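Long-range contact in NAD-dependent aldehyde dehydrogenase (Burkholderia multivorans, PDB 5UJU), which probably oxidises aldehydes to carboxylic acids with NAD+ as electron acceptor: residues 317-330 with 479-493. Sequence-based numbering, arbitrary orientation.
Sequences EKAGVNQIVIDSTD and IAAEHGALTLSVYST
N322 holds the turn leading into strand 487-491 with its amide oxygen. OD1 of N322 accepts the backbone N-H groups of both L486 and T487, each at 3.0 Å: the L486 donor lies almost in line with the C=O bond, the T487 donor well above the amide plane. With CG beside its own backbone N (chi1 -62°), the amide swings toward the turn, while ND2 donates to the carbonyls of C351 and A353. Asparagine suits this place because one flat group both accepts and donates. Just before, G484, whose O takes V321 N, has a positive phi at which a CB would jam against the preceding carbonyl O.

Strands 323-326 and 487-491 then run parallel, V325 pairing through both its N, which reaches S489 O at 2.8 Å, and its O, which receives Y491 N. Branched I324 offers CG2 to the flat edge of Y491, in plane, 3.7 Å from CE2 of that ring; helix 332-344 packs here too, and the tyrosine OH bonds to L516 O.

At the C-terminal ends of the two strands, Y491 O takes the N-H groups of D327 and S328. The D327 carboxylate, its CG anti to the backbone N (chi1 171°), offers OD2 to S492 OG at 2.7 Å and to S328 OG from the opposite face. S328 OG in turn accepts T493 N, so short serine hydroxyls tie the two backbones together.

This is neighbouring-strand pairing in the parallel core of an alpha/beta sheet, consistent with the catalytic domain of aldehyde dehydrogenases.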
ATOM      1  N   GLU A 317      -8.180  11.946  -1.529  1.00 36.10           N
ATOM      2  CA  GLU A 317      -8.391  13.057  -0.600  1.00 44.56           C
ATOM      3  C   GLU A 317      -9.853  13.457  -0.712  1.00 40.35           C
ATOM      4  O   GLU A 317     -10.308  13.829  -1.800  1.00 37.28           O
ATOM      5  CB  GLU A 317      -7.512  14.262  -0.933  1.00 55.99           C
ATOM      6  CG  GLU A 317      -6.015  14.027  -0.936  1.00 65.20           C
ATOM      7  CD  GLU A 317      -5.428  14.175   0.450  1.00 68.72           C
ATOM      8  OE1 GLU A 317      -6.077  14.841   1.286  1.00 69.92           O
ATOM      9  OE2 GLU A 317      -4.319  13.655   0.698  1.00 66.77           O
ATOM     10  N   LYS A 318     -10.583  13.385   0.399  1.00 29.81           N
ATOM     11  CA  LYS A 318     -12.024  13.603   0.410  1.00 34.89           C
ATOM     12  C   LYS A 318     -12.361  14.702   1.428  1.00 36.89           C
ATOM     13  O   LYS A 318     -11.486  15.420   1.911  1.00 46.39           O
ATOM     14  CB  LYS A 318     -12.747  12.277   0.684  1.00 31.83           C
ATOM     15  CG  LYS A 318     -12.404  11.171  -0.361  1.00 34.32           C
ATOM     16  CD  LYS A 318     -12.764   9.758   0.120  1.00 30.04           C
ATOM     17  CE  LYS A 318     -11.810   9.239   1.184  1.00 32.29           C
ATOM     18  NZ  LYS A 318     -12.103   7.809   1.511  1.00 31.33           N
ATOM     19  N   ALA A 319     -13.634  14.823   1.762  1.00 45.08           N
ATOM     20  CA  ALA A 319     -14.069  15.869   2.680  1.00 45.44           C
ATOM     21  C   ALA A 319     -13.975  15.402   4.123  1.00 39.85           C
ATOM     22  O   ALA A 319     -14.076  14.210   4.420  1.00 42.18           O
ATOM     23  CB  ALA A 319     -15.509  16.284   2.377  1.00 42.90           C
ATOM     24  N   GLY A 320     -13.789  16.359   5.027  1.00 37.14           N
ATOM     25  CA  GLY A 320     -13.855  16.059   6.442  1.00 33.86           C
ATOM     26  C   GLY A 320     -14.335  17.277   7.195  1.00 34.15           C
ATOM     27  O   GLY A 320     -14.641  18.314   6.603  1.00 32.97           O
ATOM     28  N   VAL A 321     -14.388  17.142   8.519  1.00 35.03           N
ATOM     29  CA  VAL A 321     -14.872  18.182   9.426  1.00 29.12           C
ATOM     30  C   VAL A 321     -13.681  18.627  10.261  1.00 26.09           C
ATOM     31  O   VAL A 321     -13.244  17.911  11.171  1.00 27.06           O
ATOM     32  CB  VAL A 321     -16.017  17.686  10.314  1.00 26.04           C
ATOM     33  CG1 VAL A 321     -16.441  18.787  11.308  1.00 29.20           C
ATOM     34  CG2 VAL A 321     -17.196  17.248   9.445  1.00 34.09           C
ATOM     35  N   ASN A 322     -13.127  19.795   9.942  1.00 29.59           N
ATOM     36  CA  ASN A 322     -12.011  20.338  10.705  1.00 25.80           C
ATOM     37  C   ASN A 322     -12.532  21.119  11.908  1.00 31.26           C
ATOM     38  O   ASN A 322     -13.494  21.887  11.799  1.00 29.64           O
ATOM     39  CB  ASN A 322     -11.141  21.227   9.828  1.00 25.84           C
ATOM     40  CG  ASN A 322     -10.524  20.451   8.661  1.00 30.46           C
ATOM     41  OD1 ASN A 322     -10.111  19.305   8.824  1.00 30.59           O
ATOM     42  ND2 ASN A 322     -10.486  21.066   7.489  1.00 21.22           N
ATOM     43  N   GLN A 323     -11.878  20.926  13.048  1.00 27.34           N
ATOM     44  CA  GLN A 323     -12.443  21.266  14.347  1.00 31.50           C
ATOM     45  C   GLN A 323     -11.427  22.014  15.195  1.00 29.58           C
ATOM     46  O   GLN A 323     -10.221  21.778  15.093  1.00 30.61           O
ATOM     47  CB  GLN A 323     -12.893  19.999  15.080  1.00 29.87           C
ATOM     48  CG  GLN A 323     -14.115  19.337  14.466  1.00 35.14           C
ATOM     49  CD  GLN A 323     -14.363  17.944  15.015  1.00 37.51           C
ATOM     50  OE1 GLN A 323     -13.485  17.075  14.978  1.00 40.04           O
ATOM     51  NE2 GLN A 323     -15.556  17.729  15.549  1.00 32.40           N
ATOM     52  N   ILE A 324     -11.929  22.937  16.024  1.00 31.09           N
ATOM     53  CA  ILE A 324     -11.133  23.621  17.038  1.00 30.29           C
ATOM     54  C   ILE A 324     -11.801  23.395  18.390  1.00 35.28           C
ATOM     55  O   ILE A 324     -13.012  23.594  18.524  1.00 29.57           O
ATOM     56  CB  ILE A 324     -11.005  25.132  16.768  1.00 31.79           C
ATOM     57  CG1 ILE A 324     -10.372  25.417  15.405  1.00 30.03           C
ATOM     58  CG2 ILE A 324     -10.166  25.788  17.845  1.00 29.95           C
ATOM     59  CD1 ILE A 324     -10.282  26.916  15.117  1.00 29.37           C
ATOM     60  N   VAL A 325     -11.016  22.988  19.384  1.00 33.14           N
ATOM     61  CA  VAL A 325     -11.483  22.838  20.758  1.00 30.13           C
ATOM     62  C   VAL A 325     -10.858  23.959  21.573  1.00 35.08           C
ATOM     63  O   VAL A 325      -9.627  24.035  21.691  1.00 35.23           O
ATOM     64  CB  VAL A 325     -11.125  21.463  21.342  1.00 29.53           C
ATOM     65  CG1 VAL A 325     -11.444  21.441  22.841  1.00 39.70           C
ATOM     66  CG2 VAL A 325     -11.897  20.340  20.630  1.00 29.14           C
ATOM     67  N   ILE A 326     -11.695  24.838  22.125  1.00 33.12           N
ATOM     68  CA  ILE A 326     -11.229  25.947  22.952  1.00 36.62           C
ATOM     69  C   ILE A 326     -11.539  25.624  24.408  1.00 38.04           C
ATOM     70  O   ILE A 326     -12.707  25.561  24.817  1.00 37.15           O
ATOM     71  CB  ILE A 326     -11.843  27.293  22.543  1.00 37.57           C
ATOM     72  CG1 ILE A 326     -11.497  27.618  21.085  1.00 38.71           C
ATOM     73  CG2 ILE A 326     -11.309  28.372  23.464  1.00 36.91           C
ATOM     74  CD1 ILE A 326     -11.952  28.996  20.615  1.00 29.02           C
ATOM     75  N   ASP A 327     -10.486  25.424  25.190  1.00 38.17           N
ATOM     76  CA  ASP A 327     -10.598  25.128  26.612  1.00 39.88           C
ATOM     77  C   ASP A 327     -10.161  26.280  27.493  1.00 42.46           C
ATOM     78  O   ASP A 327     -10.820  26.574  28.503  1.00 40.30           O
ATOM     79  CB  ASP A 327      -9.751  23.900  26.969  1.00 36.15           C
ATOM     80  CG  ASP A 327      -9.650  23.689  28.473  1.00 46.39           C
ATOM     81  OD1 ASP A 327     -10.649  23.223  29.060  1.00 40.96           O
ATOM     82  OD2 ASP A 327      -8.598  24.030  29.071  1.00 45.29           O
ATOM     83  N   SER A 328      -9.039  26.910  27.154  1.00 34.22           N
ATOM     84  CA  SER A 328      -8.433  27.972  27.956  1.00 37.53           C
ATOM     85  C   SER A 328      -7.290  28.568  27.149  1.00 40.35           C
ATOM     86  O   SER A 328      -6.790  27.944  26.211  1.00 38.86           O
ATOM     87  CB  SER A 328      -7.939  27.434  29.307  1.00 37.56           C
ATOM     88  OG  SER A 328      -7.252  26.186  29.155  1.00 42.67           O
ATOM     89  N   THR A 329      -6.899  29.792  27.498  1.00 40.98           N
ATOM     90  CA  THR A 329      -5.822  30.435  26.762  1.00 43.23           C
ATOM     91  C   THR A 329      -5.148  31.459  27.666  1.00 47.88           C
ATOM     92  O   THR A 329      -5.728  31.937  28.641  1.00 46.04           O
ATOM     93  CB  THR A 329      -6.337  31.078  25.457  1.00 42.66           C
ATOM     94  OG1 THR A 329      -5.235  31.502  24.633  1.00 41.81           O
ATOM     95  CG2 THR A 329      -7.225  32.265  25.761  1.00 45.55           C
ATOM     96  N   ASP A 330      -3.895  31.758  27.355  1.00 48.14           N
ATOM     97  CA  ASP A 330      -3.149  32.789  28.059  1.00 47.01           C
ATOM     98  C   ASP A 330      -3.297  34.149  27.402  1.00 44.20           C
ATOM     99  O   ASP A 330      -2.758  35.130  27.915  1.00 56.87           O
ATOM    100  CB  ASP A 330      -1.670  32.397  28.175  1.00 58.16           C
ATOM    101  CG  ASP A 330      -0.987  32.259  26.824  1.00 71.57           C
ATOM    102  OD1 ASP A 330       0.247  32.448  26.770  1.00 76.84           O
ATOM    103  OD2 ASP A 330      -1.677  31.975  25.816  1.00 75.31           O
ATOM    104  N   ILE A 479     -16.204  12.726  15.797  1.00 31.61           N
ATOM    105  CA  ILE A 479     -16.597  13.257  14.497  1.00 33.83           C
ATOM    106  C   ILE A 479     -15.477  13.081  13.483  1.00 34.90           C
ATOM    107  O   ILE A 479     -15.729  12.790  12.308  1.00 35.71           O
ATOM    108  CB  ILE A 479     -17.019  14.731  14.636  1.00 32.52           C
ATOM    109  CG1 ILE A 479     -18.395  14.813  15.308  1.00 33.17           C
ATOM    110  CG2 ILE A 479     -17.015  15.434  13.271  1.00 35.96           C
ATOM    111  CD1 ILE A 479     -18.834  16.229  15.657  1.00 38.33           C
ATOM    112  N   ALA A 480     -14.225  13.269  13.910  1.00 34.69           N
ATOM    113  CA  ALA A 480     -13.100  13.040  13.008  1.00 31.25           C
ATOM    114  C   ALA A 480     -13.052  11.588  12.542  1.00 34.86           C
ATOM    115  O   ALA A 480     -12.808  11.317  11.361  1.00 32.29           O
ATOM    116  CB  ALA A 480     -11.785  13.425  13.682  1.00 28.61           C
ATOM    117  N   ALA A 481     -13.267  10.642  13.458  1.00 31.97           N
ATOM    118  CA  ALA A 481     -13.202   9.232  13.087  1.00 34.34           C
ATOM    119  C   ALA A 481     -14.372   8.835  12.195  1.00 37.53           C
ATOM    120  O   ALA A 481     -14.210   8.040  11.264  1.00 35.66           O
ATOM    121  CB  ALA A 481     -13.171   8.361  14.340  1.00 33.14           C
ATOM    122  N   GLU A 482     -15.561   9.366  12.470  1.00 31.42           N
ATOM    123  CA  GLU A 482     -16.734   8.970  11.704  1.00 36.39           C
ATOM    124  C   GLU A 482     -16.848   9.753  10.402  1.00 33.46           C
ATOM    125  O   GLU A 482     -17.101   9.172   9.343  1.00 36.67           O
ATOM    126  CB  GLU A 482     -18.000   9.156  12.545  1.00 41.88           C
ATOM    127  CG  GLU A 482     -19.288   8.866  11.778  1.00 60.99           C
ATOM    128  CD  GLU A 482     -20.540   9.028  12.632  1.00 75.92           C
ATOM    129  OE1 GLU A 482     -20.416   9.100  13.877  1.00 79.47           O
ATOM    130  OE2 GLU A 482     -21.647   9.101  12.053  1.00 80.31           O
ATOM    131  N   HIS A 483     -16.633  11.060  10.442  1.00 32.09           N
ATOM    132  CA  HIS A 483     -16.863  11.865   9.255  1.00 37.24           C
ATOM    133  C   HIS A 483     -15.583  12.279   8.537  1.00 39.97           C
ATOM    134  O   HIS A 483     -15.666  12.850   7.440  1.00 34.54           O
ATOM    135  CB  HIS A 483     -17.688  13.101   9.630  1.00 34.60           C
ATOM    136  CG  HIS A 483     -19.021  12.765  10.222  1.00 39.41           C
ATOM    137  ND1 HIS A 483     -20.094  12.364   9.455  1.00 41.28           N
ATOM    138  CD2 HIS A 483     -19.448  12.743  11.508  1.00 41.82           C
ATOM    139  CE1 HIS A 483     -21.129  12.121  10.242  1.00 46.23           C
ATOM    140  NE2 HIS A 483     -20.764  12.343  11.492  1.00 42.42           N
ATOM    141  N   GLY A 484     -14.414  11.988   9.102  1.00 30.61           N
ATOM    142  CA  GLY A 484     -13.163  12.391   8.495  1.00 32.29           C
ATOM    143  C   GLY A 484     -12.721  13.764   8.974  1.00 36.75           C
ATOM    144  O   GLY A 484     -13.513  14.572   9.467  1.00 30.69           O
ATOM    145  N   ALA A 485     -11.414  14.009   8.865  1.00 28.91           N
ATOM    146  CA  ALA A 485     -10.875  15.312   9.237  1.00 29.84           C
ATOM    147  C   ALA A 485      -9.423  15.387   8.810  1.00 31.82           C
ATOM    148  O   ALA A 485      -8.695  14.398   8.917  1.00 35.86           O
ATOM    149  CB  ALA A 485     -10.977  15.576  10.750  1.00 24.07           C
ATOM    150  N   LEU A 486      -8.999  16.577   8.385  1.00 25.36           N
ATOM    151  CA  LEU A 486      -7.596  16.841   8.096  1.00 26.90           C
ATOM    152  C   LEU A 486      -6.866  17.546   9.226  1.00 28.10           C
ATOM    153  O   LEU A 486      -5.671  17.313   9.400  1.00 34.97           O
ATOM    154  CB  LEU A 486      -7.463  17.683   6.824  1.00 29.91           C
ATOM    155  CG  LEU A 486      -7.762  16.982   5.501  1.00 35.88           C
ATOM    156  CD1 LEU A 486      -7.423  17.925   4.360  1.00 35.26           C
ATOM    157  CD2 LEU A 486      -6.996  15.651   5.357  1.00 32.08           C
ATOM    158  N   THR A 487      -7.533  18.414   9.998  1.00 26.22           N
ATOM    159  CA  THR A 487      -6.850  19.100  11.084  1.00 27.85           C
ATOM    160  C   THR A 487      -7.737  19.156  12.315  1.00 33.62           C
ATOM    161  O   THR A 487      -8.972  19.184  12.224  1.00 28.62           O
ATOM    162  CB  THR A 487      -6.416  20.527  10.701  1.00 29.77           C
ATOM    163  OG1 THR A 487      -7.565  21.309  10.371  1.00 33.48           O
ATOM    164  CG2 THR A 487      -5.457  20.515   9.484  1.00 24.84           C
ATOM    165  N   LEU A 488      -7.077  19.173  13.467  1.00 28.59           N
ATOM    166  CA  LEU A 488      -7.696  19.391  14.768  1.00 28.73           C
ATOM    167  C   LEU A 488      -6.805  20.350  15.545  1.00 32.20           C
ATOM    168  O   LEU A 488      -5.585  20.165  15.592  1.00 32.11           O
ATOM    169  CB  LEU A 488      -7.863  18.076  15.534  1.00 27.54           C
ATOM    170  CG  LEU A 488      -8.327  18.203  16.994  1.00 29.74           C
ATOM    171  CD1 LEU A 488      -9.773  18.722  17.075  1.00 25.85           C
ATOM    172  CD2 LEU A 488      -8.161  16.855  17.694  1.00 31.20           C
ATOM    173  N   SER A 489      -7.410  21.372  16.147  1.00 28.68           N
ATOM    174  CA  SER A 489      -6.688  22.441  16.828  1.00 30.46           C
ATOM    175  C   SER A 489      -7.236  22.583  18.244  1.00 36.02           C
ATOM    176  O   SER A 489      -8.456  22.586  18.440  1.00 35.08           O
ATOM    177  CB  SER A 489      -6.835  23.763  16.051  1.00 30.17           C
ATOM    178  OG  SER A 489      -6.093  24.827  16.627  1.00 37.34           O
ATOM    179  N   VAL A 490      -6.352  22.696  19.232  1.00 32.57           N
ATOM    180  CA  VAL A 490      -6.786  22.795  20.620  1.00 32.66           C
ATOM    181  C   VAL A 490      -6.113  23.990  21.288  1.00 36.52           C
ATOM    182  O   VAL A 490      -4.921  24.247  21.087  1.00 38.19           O
ATOM    183  CB  VAL A 490      -6.511  21.491  21.405  1.00 33.03           C
ATOM    184  CG1 VAL A 490      -5.022  21.184  21.460  1.00 35.48           C
ATOM    185  CG2 VAL A 490      -7.107  21.573  22.832  1.00 37.36           C
ATOM    186  N   TYR A 491      -6.886  24.709  22.098  1.00 32.16           N
ATOM    187  CA  TYR A 491      -6.404  25.816  22.918  1.00 31.43           C
ATOM    188  C   TYR A 491      -6.658  25.439  24.367  1.00 37.73           C
ATOM    189  O   TYR A 491      -7.817  25.285  24.775  1.00 34.26           O
ATOM    190  CB  TYR A 491      -7.114  27.125  22.569  1.00 30.77           C
ATOM    191  CG  TYR A 491      -6.751  27.644  21.213  1.00 36.22           C
ATOM    192  CD1 TYR A 491      -5.718  28.561  21.057  1.00 34.75           C
ATOM    193  CD2 TYR A 491      -7.416  27.193  20.072  1.00 36.26           C
ATOM    194  CE1 TYR A 491      -5.365  29.029  19.798  1.00 35.32           C
ATOM    195  CE2 TYR A 491      -7.067  27.650  18.806  1.00 35.28           C
ATOM    196  CZ  TYR A 491      -6.043  28.570  18.679  1.00 35.44           C
ATOM    197  OH  TYR A 491      -5.693  29.042  17.437  1.00 37.68           O
ATOM    198  N   SER A 492      -5.582  25.263  25.132  1.00 41.37           N
ATOM    199  CA  SER A 492      -5.695  24.990  26.559  1.00 42.07           C
ATOM    200  C   SER A 492      -4.382  25.326  27.244  1.00 42.58           C
ATOM    201  O   SER A 492      -3.309  25.102  26.680  1.00 40.28           O
ATOM    202  CB  SER A 492      -6.060  23.528  26.832  1.00 42.58           C
ATOM    203  OG  SER A 492      -6.154  23.301  28.230  1.00 42.28           O
ATOM    204  N   THR A 493      -4.469  25.857  28.463  1.00 46.10           N
ATOM    205  CA  THR A 493      -3.294  26.018  29.307  1.00 48.71           C
ATOM    206  C   THR A 493      -3.132  24.873  30.301  1.00 50.20           C
ATOM    207  O   THR A 493      -2.256  24.939  31.169  1.00 47.46           O
ATOM    208  CB  THR A 493      -3.362  27.339  30.069  1.00 48.92           C
ATOM    209  OG1 THR A 493      -4.490  27.306  30.951  1.00 46.85           O
ATOM    210  CG2 THR A 493      -3.508  28.510  29.088  1.00 46.65           C
TER
HETATM  211  O   HOH W   1     -11.195  17.731  13.168  1.00 27.00           O
HETATM  212  O   HOH W   2      -8.948  22.786  12.516  1.00 32.41           O
HETATM  213  O   HOH W   3      -6.576  26.074  32.480  1.00 51.32           O